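Local atomic coordinates of 7,8-dihydro-6-hydroxymethylpterin pyrophosphokinase-dihydropteroate synthase (Plasmodium falciparum, PDB entry 6JWS), a protein that probably catalyses two successive steps of folate biosynthesis, pyrophosphorylation of 6-hydroxymethyl-7,8-dihydropterin by ATP and condensation of the product with 4-aminobenzoate to 7,8-dihydropteroate. Residues I17-L22 with T167-T172; I211-D216 with S317-Y322; D216-M221 with Y340-L345. The protein carries 1 engineered substitution. All blocks are in the same frame, centred on the assembly; numbering follows the deposited sequence.

From the N terminus, strand 16-24 enters the kinase-domain sheet first, and contact 1 closes a long loop by pairing it with strand 163-172. That loop is complete before the chain reaches strand 208-214, which pairs with the other edge of 16-24. Contact 2 then bridges 211-216 to 317-322, while contact 3 begins at the shared Asp-216 and reaches on to 340-345; because their segments alternate along the chain, these two contacts cross without nesting. Backbone bonding of strand 219-221 to 316-318 ties them further. Together the three join the central sheet, the ATP site and the loop between helices 327-336 and 349-364.

Contact 1: residues I17-L22 with T167-T172; sequences IAVLNL and TVVVKT
Leu-20 and Val-168 meet as a hydrogen-bonded antiparallel pair, and the leucine can be traced outward over its neighbours across the strand boundary. Its CB lies 3.9 Å from Val-168 CG2, and CG stays alongside the same methyl. Further out the chain divides: CD1 reaches along the neighbouring strand to Val-170 CG2, at 4.1 Å, while CD2 turns the other way, toward Ile-211 of strand 208-214. CG is anti to the carbonyl carbon (chi1 -53°), and from there the methyls part to touch both flanking strands. Leu-22 takes the other methyl of Val-168, its CD2 resting 4.2 Å from CG1.

Beneath these side chains the backbones are joined by paired bonds. Ala-18 and Val-170 exchange N-H and C=O, the bond from Val-170 N to Ala-18 O being short and almost straight (2.8 Å, 176°). Leu-20 and Val-168 do the same two residues along. Strand order 208-214, 16-24, 163-172, 46-57, with helix 30-44 connecting 16-24 to 46-57 and helix 177-190 connecting 163-172 to 208-214, is the beta-alpha-beta-beta-alpha-beta arrangement of a ferredoxin-like fold, and this pairing joins its two central strands. Helix 30-44 packs on the Leu-20 and Val-168 side.

The reverse face carries Ile-17, Val-19 and Val-169, covered by helices 327-336 and 108-114. Here Ile-17 CG2 touches Val-169 CG1 at 3.8 Å, and Val-19 CG2 approaches Val-169 CG2 less closely. At the far end, the amide of Asn-21 is carried toward Thr-167 by a CG anti to the backbone N (chi1 -167°). OD1 comes to 3.5 Å from Thr-167 CG2, whereas ND2 makes a weak hydrogen bond to Asn-165 OD1. The side chain of Asn-21 lies about 7 Å from the bound magnesium ion.

Contact 2: residues I211-D216 with S317-Y322; sequences ILFFND and SIPHVY. With ATP (adenosine-5'-triphosphate), chain J.
His-320 leans its CB against the carbonyl of Ile-211, 3.2 Å from the oxygen, and against Leu-212 CD2, which comes in obliquely from the other segment. Because its CG is anti to the backbone N (chi1 -173°), the imidazole extends toward the nucleotide: ATP O1G lies at the ring edge, in its plane, 3.0 Å from NE2. On the other side of the ring, ND1 accepts the N-H of Tyr-322, which approaches 30° out of the ring plane and helps to fix the rotation of the histidine.

Pro-319, which follows a cis peptide bond, sets its ring obliquely to that of Phe-213, with CG 3.6 Å from Phe-213 CE1. Ile-318 sends its two branches to different partners. CD1 crosses to Ile-211 CG2, also 3.6 Å away, while CG2 lies over the backbone N and the CB of Phe-214. Between these groups the carbonyl oxygen of Leu-212 receives the N-H of His-320 at 3.2 Å, from a donor tilted 31° from the carbonyl plane. Leu-212 and Phe-213 both face Val-19, forming a classic beta bulge in strand 208-214.

The backbone edges of both segments read the adenine. Ile-211 N donates to ATP N1 and Ser-317 N to ATP N7 (2.7 Å), while the exocyclic N6 is divided between Ile-211 O and Ser-317 O. Such pairing of main-chain groups with N1, N6 and N7 makes this a specific adenine pocket, the base-recognition end of the kinase ATP site.

Contact 3: residues D216-M221 with Y340-L345; sequences DFTIFM and YKHNVL
His-342 reaches across to Phe-217 with an imidazole held at both nitrogens. Its CG stands anti to the backbone N (chi1 -166°), which brings NE2 to 3.0 Å from Phe-217 O. That oxygen lies in the ring plane, although seen from the carbonyl the donor sits well above the plane, 49° out of it. On the other side of the ring ND1 accepts the N-H of Val-344, again in plane, so the two in-plane bonds fix the rotation of the imidazole. Phe-213 meets this ring as well.

Thr-218 divides its branches between neighbours. OG1 stands beside the backbone N (chi1 -50°) and faces His-342 CE1 at the edge of the imidazole, 3.5 Å away; this leaves CG2 anti to that N, where it meets Val-344 CG2 at 3.7 Å. Asn-343 points toward residues 216-221, and its ND2 makes a weak hydrogen bond to Asp-216 O at 3.2 Å.

Residues 342-345 form a type I beta turn, closed by Leu-345 N bonding to His-342 O. With its first residue's imidazole bonded to the turn's own backbone, it docks on the connection between strands 208-214 and 219-221, next to Pro-319 and Phe-213, which His-342 touches and which belong to the segments flanking the adenine.

Contact 1: residues I17-L22 with T167-T172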
loop_
_atom_site.group_PDB
_atom_site.type_symbol
_atom_site.label_atom_id
_atom_site.label_comp_id
_atom_site.label_asym_id
_atom_site.label_seq_id
_atom_site.Cartn_x
_atom_site.Cartn_y
_atom_site.Cartn_z
ATOM N N ILE B 17 7.353 8.450 46.144
ATOM C CA ILE B 17 7.224 8.364 44.693
ATOM C C ILE B 17 7.603 9.691 44.032
ATOM O O ILE B 17 6.897 10.686 44.175
ATOM C CB ILE B 17 5.797 7.935 44.276
ATOM C CG1 ILE B 17 5.301 6.702 45.032
ATOM C CG2 ILE B 17 5.744 7.726 42.766
ATOM C CD1 ILE B 17 6.068 5.442 44.690
ATOM N N ALA B 18 8.671 9.671 43.232
ATOM C CA ALA B 18 9.069 10.801 42.403
ATOM C C ALA B 18 8.955 10.446 40.920
ATOM O O ALA B 18 9.215 9.305 40.533
ATOM C CB ALA B 18 10.494 11.178 42.704
ATOM N N VAL B 19 8.648 11.466 40.103
ATOM C CA VAL B 19 8.623 11.365 38.656
ATOM C C VAL B 19 9.678 12.317 38.107
ATOM O O VAL B 19 9.694 13.484 38.478
ATOM C CB VAL B 19 7.212 11.671 38.116
ATOM C CG1 VAL B 19 7.081 11.423 36.621
ATOM C CG2 VAL B 19 6.146 10.889 38.867
ATOM N N LEU B 20 10.580 11.793 37.268
ATOM C CA LEU B 20 11.697 12.553 36.733
ATOM C C LEU B 20 11.606 12.697 35.214
ATOM O O LEU B 20 11.031 11.846 34.529
ATOM C CB LEU B 20 13.023 11.874 37.098
ATOM C CG LEU B 20 13.271 11.559 38.573
ATOM C CD1 LEU B 20 14.676 11.002 38.740
ATOM C CD2 LEU B 20 13.087 12.797 39.453
ATOM N N ASN B 21 12.222 13.785 34.721
ATOM C CA ASN B 21 12.530 14.000 33.320
ATOM C C ASN B 21 14.048 13.948 33.123
ATOM O O ASN B 21 14.796 14.553 33.885
ATOM C CB ASN B 21 11.930 15.304 32.789
ATOM C CG ASN B 21 11.975 15.354 31.274
ATOM O OD1 ASN B 21 11.129 14.772 30.606
ATOM N ND2 ASN B 21 12.975 16.001 30.702
ATOM N N LEU B 22 14.493 13.204 32.099
ATOM C CA LEU B 22 15.893 13.083 31.719
ATOM C C LEU B 22 16.019 13.571 30.277
ATOM O O LEU B 22 15.376 13.017 29.396
ATOM C CB LEU B 22 16.310 11.606 31.780
ATOM C CG LEU B 22 16.600 10.967 33.143
ATOM C CD1 LEU B 22 15.509 11.228 34.167
ATOM C CD2 LEU B 22 16.803 9.467 32.984
ATOM N N THR B 167 10.909 10.136 30.567
ATOM C CA THR B 167 10.504 10.192 31.965
ATOM C C THR B 167 10.691 8.832 32.644
ATOM O O THR B 167 10.802 7.805 31.968
ATOM C CB THR B 167 9.099 10.791 32.139
ATOM O OG1 THR B 167 8.113 10.018 31.444
ATOM C CG2 THR B 167 9.028 12.272 31.787
ATOM N N VAL B 168 10.767 8.859 33.989
ATOM C CA VAL B 168 10.887 7.687 34.841
ATOM C C VAL B 168 10.099 7.938 36.124
ATOM O O VAL B 168 10.052 9.064 36.608
ATOM C CB VAL B 168 12.345 7.283 35.161
ATOM C CG1 VAL B 168 13.267 7.384 33.963
ATOM C CG2 VAL B 168 12.922 8.037 36.347
ATOM N N VAL B 169 9.460 6.883 36.646
ATOM C CA VAL B 169 8.931 6.908 37.999
ATOM C C VAL B 169 9.895 6.134 38.900
ATOM O O VAL B 169 10.327 5.026 38.558
ATOM C CB VAL B 169 7.504 6.338 38.068
ATOM C CG1 VAL B 169 6.979 6.309 39.492
ATOM C CG2 VAL B 169 6.521 7.059 37.143
ATOM N N VAL B 170 10.245 6.747 40.041
ATOM C CA VAL B 170 11.170 6.201 41.024
ATOM C C VAL B 170 10.439 6.021 42.355
ATOM O O VAL B 170 9.756 6.927 42.842
ATOM C CB VAL B 170 12.417 7.099 41.174
ATOM C CG1 VAL B 170 13.458 6.481 42.088
ATOM C CG2 VAL B 170 13.065 7.363 39.830
ATOM N N LYS B 171 10.559 4.818 42.926
ATOM C CA LYS B 171 10.238 4.611 44.334
ATOM C C LYS B 171 11.522 4.902 45.106
ATOM O O LYS B 171 12.521 4.203 44.916
ATOM C CB LYS B 171 9.663 3.211 44.546
ATOM C CG LYS B 171 9.313 2.791 45.971
ATOM C CD LYS B 171 9.261 1.249 46.113
ATOM C CE LYS B 171 7.888 0.604 45.992
ATOM N NZ LYS B 171 7.968 -0.823 45.576
ATOM N N THR B 172 11.501 5.991 45.896
ATOM C CA THR B 172 12.721 6.593 46.424
ATOM C C THR B 172 12.753 6.558 47.952
ATOM O O THR B 172 11.719 6.581 48.619
ATOM C CB THR B 172 12.965 7.990 45.831
ATOM O OG1 THR B 172 14.344 8.294 46.024
ATOM C CG2 THR B 172 12.110 9.084 46.433
#

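Contact 2: residues I211-D216 with S317-Y322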
loop_
_atom_site.group_PDB
_atom_site.type_symbol
_atom_site.label_atom_id
_atom_site.label_comp_id
_atom_site.label_asym_id
_atom_site.label_seq_id
_atom_site.Cartn_x
_atom_site.Cartn_y
_atom_site.Cartn_z
ATOM N N ILE B 211 12.796 17.240 38.427
ATOM C CA ILE B 211 11.803 16.518 39.199
ATOM C C ILE B 211 10.445 17.048 38.774
ATOM O O ILE B 211 10.208 18.239 38.885
ATOM C CB ILE B 211 12.009 16.675 40.714
ATOM C CG1 ILE B 211 13.450 16.370 41.135
ATOM C CG2 ILE B 211 10.992 15.830 41.474
ATOM C CD1 ILE B 211 13.682 16.523 42.626
ATOM N N LEU B 212 9.584 16.171 38.259
ATOM C CA LEU B 212 8.301 16.631 37.761
ATOM C C LEU B 212 7.279 16.539 38.885
ATOM O O LEU B 212 6.455 17.421 39.062
ATOM C CB LEU B 212 7.886 15.791 36.547
ATOM C CG LEU B 212 8.826 15.843 35.337
ATOM C CD1 LEU B 212 8.436 14.785 34.301
ATOM C CD2 LEU B 212 8.860 17.234 34.705
ATOM N N PHE B 213 7.303 15.432 39.619
ATOM C CA PHE B 213 6.354 15.253 40.694
ATOM C C PHE B 213 7.080 14.597 41.856
ATOM O O PHE B 213 8.079 13.911 41.663
ATOM C CB PHE B 213 5.191 14.360 40.261
ATOM C CG PHE B 213 4.278 14.936 39.210
ATOM C CD1 PHE B 213 3.417 15.984 39.510
ATOM C CD2 PHE B 213 4.259 14.410 37.920
ATOM C CE1 PHE B 213 2.560 16.499 38.541
ATOM C CE2 PHE B 213 3.402 14.924 36.956
ATOM C CZ PHE B 213 2.554 15.970 37.266
ATOM N N PHE B 214 6.551 14.819 43.055
ATOM C CA PHE B 214 7.050 14.167 44.256
ATOM C C PHE B 214 5.862 14.004 45.194
ATOM O O PHE B 214 5.368 14.977 45.764
ATOM C CB PHE B 214 8.190 14.985 44.872
ATOM C CG PHE B 214 9.021 14.241 45.887
ATOM C CD1 PHE B 214 8.469 13.800 47.079
ATOM C CD2 PHE B 214 10.365 14.002 45.652
ATOM C CE1 PHE B 214 9.240 13.110 48.002
ATOM C CE2 PHE B 214 11.134 13.319 46.581
ATOM C CZ PHE B 214 10.570 12.882 47.756
ATOM N N ASN B 215 5.381 12.769 45.303
ATOM C CA ASN B 215 4.126 12.524 45.980
ATOM C C ASN B 215 3.102 13.512 45.430
ATOM O O ASN B 215 3.187 13.896 44.257
ATOM C CB ASN B 215 4.315 12.493 47.500
ATOM C CG ASN B 215 5.221 11.354 47.933
ATOM O OD1 ASN B 215 5.355 10.351 47.225
ATOM N ND2 ASN B 215 5.867 11.505 49.081
ATOM N N ASP B 216 2.166 13.928 46.295
ATOM C CA ASP B 216 1.109 14.853 45.922
ATOM C C ASP B 216 1.467 16.276 46.357
ATOM O O ASP B 216 0.585 17.120 46.473
ATOM C CB ASP B 216 -0.216 14.421 46.549
ATOM C CG ASP B 216 -0.160 14.409 48.071
ATOM O OD1 ASP B 216 0.937 14.643 48.630
ATOM O OD2 ASP B 216 -1.212 14.181 48.689
ATOM N N SER B 317 10.542 23.943 42.375
ATOM C CA SER B 317 9.140 23.935 41.989
ATOM C C SER B 317 8.651 22.496 41.838
ATOM O O SER B 317 9.135 21.757 40.982
ATOM C CB SER B 317 8.917 24.733 40.722
ATOM O OG SER B 317 7.523 24.836 40.447
ATOM N N ILE B 318 7.689 22.106 42.675
ATOM C CA ILE B 318 7.004 20.838 42.505
ATOM C C ILE B 318 5.508 21.107 42.451
ATOM O O ILE B 318 4.952 21.639 43.404
ATOM C CB ILE B 318 7.336 19.827 43.622
ATOM C CG1 ILE B 318 8.840 19.661 43.859
ATOM C CG2 ILE B 318 6.634 18.496 43.362
ATOM C CD1 ILE B 318 9.536 18.740 42.900
ATOM N N PRO B 319 4.784 20.687 41.388
ATOM C CA PRO B 319 5.385 20.095 40.194
ATOM C C PRO B 319 6.331 21.038 39.459
ATOM O O PRO B 319 6.290 22.249 39.650
ATOM C CB PRO B 319 4.160 19.822 39.314
ATOM C CG PRO B 319 3.048 19.602 40.299
ATOM C CD PRO B 319 3.312 20.650 41.356
ATOM N N HIS B 320 7.197 20.471 38.620
ATOM C CA HIS B 320 8.071 21.283 37.793
ATOM C C HIS B 320 7.242 22.355 37.079
ATOM O O HIS B 320 6.074 22.143 36.748
ATOM C CB HIS B 320 8.897 20.389 36.865
ATOM C CG HIS B 320 9.947 21.101 36.091
ATOM N ND1 HIS B 320 9.672 21.757 34.905
ATOM C CD2 HIS B 320 11.272 21.245 36.304
ATOM C CE1 HIS B 320 10.788 22.271 34.417
ATOM N NE2 HIS B 320 11.779 21.974 35.252
ATOM N N VAL B 321 7.868 23.517 36.878
ATOM C CA VAL B 321 7.235 24.698 36.299
ATOM C C VAL B 321 6.652 24.334 34.932
ATOM O O VAL B 321 5.602 24.836 34.543
ATOM C CB VAL B 321 8.255 25.859 36.197
ATOM C CG1 VAL B 321 7.769 27.009 35.333
ATOM C CG2 VAL B 321 8.674 26.381 37.562
ATOM N N TYR B 322 7.318 23.421 34.220
ATOM C CA TYR B 322 7.028 23.256 32.807
ATOM C C TYR B 322 6.095 22.077 32.524
ATOM O O TYR B 322 5.737 21.855 31.376
ATOM C CB TYR B 322 8.327 23.297 31.998
ATOM C CG TYR B 322 8.816 24.702 31.730
ATOM C CD1 TYR B 322 8.391 25.396 30.607
ATOM C CD2 TYR B 322 9.682 25.348 32.603
ATOM C CE1 TYR B 322 8.825 26.687 30.348
ATOM C CE2 TYR B 322 10.117 26.648 32.368
ATOM C CZ TYR B 322 9.688 27.316 31.232
ATOM O OH TYR B 322 10.106 28.581 30.955
HETATM P PG ATP J . 14.383 23.846 35.023
HETATM O O1G ATP J . 13.777 23.626 33.649
HETATM O O2G ATP J . 13.489 24.668 35.936
HETATM O O3G ATP J . 14.819 22.543 35.662
HETATM P PB ATP J . 16.657 25.127 33.534
HETATM O O1B ATP J . 17.381 26.389 33.852
HETATM O O2B ATP J . 15.904 25.014 32.244
HETATM O O3B ATP J . 15.711 24.759 34.778
HETATM P PA ATP J . 18.490 23.220 34.792
HETATM O O1A ATP J . 17.801 21.932 35.122
HETATM O O2A ATP J . 19.948 23.179 34.466
HETATM O O3A ATP J . 17.706 23.923 33.584
HETATM O "O5'" ATP J . 18.243 24.281 35.973
HETATM C "C5'" ATP J . 17.402 23.883 37.087
HETATM C "C4'" ATP J . 17.119 25.084 37.952
HETATM O "O4'" ATP J . 15.701 25.149 38.262
HETATM C "C3'" ATP J . 17.839 25.090 39.304
HETATM O "O3'" ATP J . 18.179 26.431 39.636
HETATM C "C2'" ATP J . 16.805 24.434 40.225
HETATM O "O2'" ATP J . 16.869 24.821 41.578
HETATM C "C1'" ATP J . 15.498 24.960 39.647
HETATM N N9 ATP J . 14.372 24.048 39.858
HETATM C C8 ATP J . 13.158 24.383 40.400
HETATM N N7 ATP J . 12.336 23.362 40.467
HETATM C C5 ATP J . 13.045 22.306 39.909
HETATM C C6 ATP J . 12.706 20.960 39.675
HETATM N N6 ATP J . 11.528 20.441 40.001
HETATM N N1 ATP J . 13.647 20.165 39.104
HETATM C C2 ATP J . 14.836 20.700 38.787
HETATM N N3 ATP J . 15.258 21.953 38.957
HETATM C C4 ATP J . 14.305 22.715 39.532
#

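Contact 3: residues D216-M221 with Y340-L345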
loop_
_atom_site.group_PDB
_atom_site.type_symbol
_atom_site.label_atom_id
_atom_site.label_comp_id
_atom_site.label_asym_id
_atom_site.label_seq_id
_atom_site.Cartn_x
_atom_site.Cartn_y
_atom_site.Cartn_z
ATOM N N ASP B 216 2.166 13.928 46.295
ATOM C CA ASP B 216 1.109 14.853 45.922
ATOM C C ASP B 216 1.467 16.276 46.357
ATOM O O ASP B 216 0.585 17.120 46.473
ATOM C CB ASP B 216 -0.216 14.421 46.549
ATOM C CG ASP B 216 -0.160 14.409 48.071
ATOM O OD1 ASP B 216 0.937 14.643 48.630
ATOM O OD2 ASP B 216 -1.212 14.181 48.689
ATOM N N PHE B 217 2.758 16.543 46.582
ATOM C CA PHE B 217 3.188 17.821 47.139
ATOM C C PHE B 217 3.012 18.949 46.122
ATOM O O PHE B 217 3.191 18.756 44.917
ATOM C CB PHE B 217 4.663 17.790 47.563
ATOM C CG PHE B 217 5.036 16.797 48.640
ATOM C CD1 PHE B 217 4.069 16.146 49.388
ATOM C CD2 PHE B 217 6.369 16.541 48.922
ATOM C CE1 PHE B 217 4.421 15.217 50.357
ATOM C CE2 PHE B 217 6.723 15.615 49.895
ATOM C CZ PHE B 217 5.747 14.959 50.612
ATOM N N THR B 218 2.705 20.140 46.646
ATOM C CA THR B 218 2.711 21.381 45.891
ATOM C C THR B 218 3.669 22.346 46.586
ATOM O O THR B 218 3.352 22.869 47.652
ATOM C CB THR B 218 1.308 21.998 45.862
ATOM O OG1 THR B 218 0.342 21.022 45.474
ATOM C CG2 THR B 218 1.216 23.208 44.958
ATOM N N ILE B 219 4.826 22.584 45.962
ATOM C CA ILE B 219 5.915 23.331 46.573
ATOM C C ILE B 219 6.415 24.386 45.587
ATOM O O ILE B 219 6.530 24.106 44.396
ATOM C CB ILE B 219 7.048 22.360 46.966
ATOM C CG1 ILE B 219 6.659 21.519 48.181
ATOM C CG2 ILE B 219 8.373 23.088 47.163
ATOM C CD1 ILE B 219 7.299 20.157 48.204
ATOM N N PHE B 220 6.703 25.595 46.104
ATOM C CA PHE B 220 7.499 26.590 45.400
ATOM C C PHE B 220 8.365 27.334 46.415
ATOM O O PHE B 220 7.850 28.091 47.231
ATOM C CB PHE B 220 6.628 27.534 44.556
ATOM C CG PHE B 220 7.363 28.209 43.418
ATOM C CD1 PHE B 220 8.149 29.332 43.636
ATOM C CD2 PHE B 220 7.292 27.704 42.123
ATOM C CE1 PHE B 220 8.841 29.933 42.588
ATOM C CE2 PHE B 220 7.982 28.301 41.077
ATOM C CZ PHE B 220 8.756 29.419 41.309
ATOM N N MET B 221 9.682 27.101 46.355
ATOM C CA MET B 221 10.618 27.683 47.304
ATOM C C MET B 221 11.508 28.666 46.551
ATOM O O MET B 221 12.307 28.247 45.718
ATOM C CB MET B 221 11.482 26.598 47.957
ATOM C CG MET B 221 10.757 25.817 49.043
ATOM S SD MET B 221 11.751 24.485 49.805
ATOM C CE MET B 221 13.242 25.364 50.277
ATOM N N TYR B 340 -3.306 10.003 35.784
ATOM C CA TYR B 340 -2.894 10.781 36.946
ATOM C C TYR B 340 -3.496 12.187 36.889
ATOM O O TYR B 340 -3.488 12.841 35.837
ATOM C CB TYR B 340 -1.368 10.890 37.018
ATOM C CG TYR B 340 -0.839 11.577 38.255
ATOM C CD1 TYR B 340 -1.071 11.046 39.518
ATOM C CD2 TYR B 340 -0.097 12.751 38.174
ATOM C CE1 TYR B 340 -0.588 11.662 40.660
ATOM C CE2 TYR B 340 0.399 13.378 39.309
ATOM C CZ TYR B 340 0.141 12.834 40.557
ATOM O OH TYR B 340 0.619 13.406 41.697
ATOM N N LYS B 341 -4.024 12.636 38.035
ATOM C CA LYS B 341 -4.397 14.029 38.237
ATOM C C LYS B 341 -3.826 14.555 39.553
ATOM O O LYS B 341 -4.146 14.052 40.626
ATOM C CB LYS B 341 -5.914 14.247 38.193
ATOM C CG LYS B 341 -6.308 15.720 38.144
ATOM C CD LYS B 341 -7.800 16.002 38.206
ATOM C CE LYS B 341 -8.110 17.489 38.222
ATOM N NZ LYS B 341 -7.409 18.193 39.330
ATOM N N HIS B 342 -2.990 15.585 39.437
ATOM C CA HIS B 342 -2.458 16.355 40.548
ATOM C C HIS B 342 -3.424 17.504 40.861
ATOM O O HIS B 342 -4.230 17.876 40.005
ATOM C CB HIS B 342 -1.061 16.837 40.141
ATOM C CG HIS B 342 -0.209 17.359 41.251
ATOM N ND1 HIS B 342 -0.415 18.601 41.826
ATOM C CD2 HIS B 342 0.888 16.847 41.850
ATOM C CE1 HIS B 342 0.503 18.813 42.749
ATOM N NE2 HIS B 342 1.317 17.754 42.785
ATOM N N ASN B 343 -3.329 18.062 42.084
ATOM C CA ASN B 343 -4.210 19.115 42.580
ATOM C C ASN B 343 -4.078 20.373 41.723
ATOM O O ASN B 343 -5.036 21.105 41.499
ATOM C CB ASN B 343 -3.847 19.540 44.007
ATOM C CG ASN B 343 -3.432 18.395 44.905
ATOM O OD1 ASN B 343 -4.273 17.612 45.350
ATOM N ND2 ASN B 343 -2.142 18.296 45.186
ATOM N N VAL B 344 -2.859 20.622 41.259
ATOM C CA VAL B 344 -2.504 21.789 40.476
ATOM C C VAL B 344 -3.021 21.667 39.042
ATOM O O VAL B 344 -3.125 22.664 38.334
ATOM C CB VAL B 344 -0.973 21.944 40.529
ATOM C CG1 VAL B 344 -0.368 22.449 39.232
ATOM C CG2 VAL B 344 -0.513 22.746 41.738
ATOM N N LEU B 345 -3.325 20.447 38.594
ATOM C CA LEU B 345 -3.651 20.250 37.189
ATOM C C LEU B 345 -5.159 20.339 36.992
ATOM O O LEU B 345 -5.926 19.922 37.862
ATOM C CB LEU B 345 -3.088 18.910 36.702
ATOM C CG LEU B 345 -1.561 18.803 36.715
ATOM C CD1 LEU B 345 -1.102 17.546 36.001
ATOM C CD2 LEU B 345 -0.917 20.025 36.078
#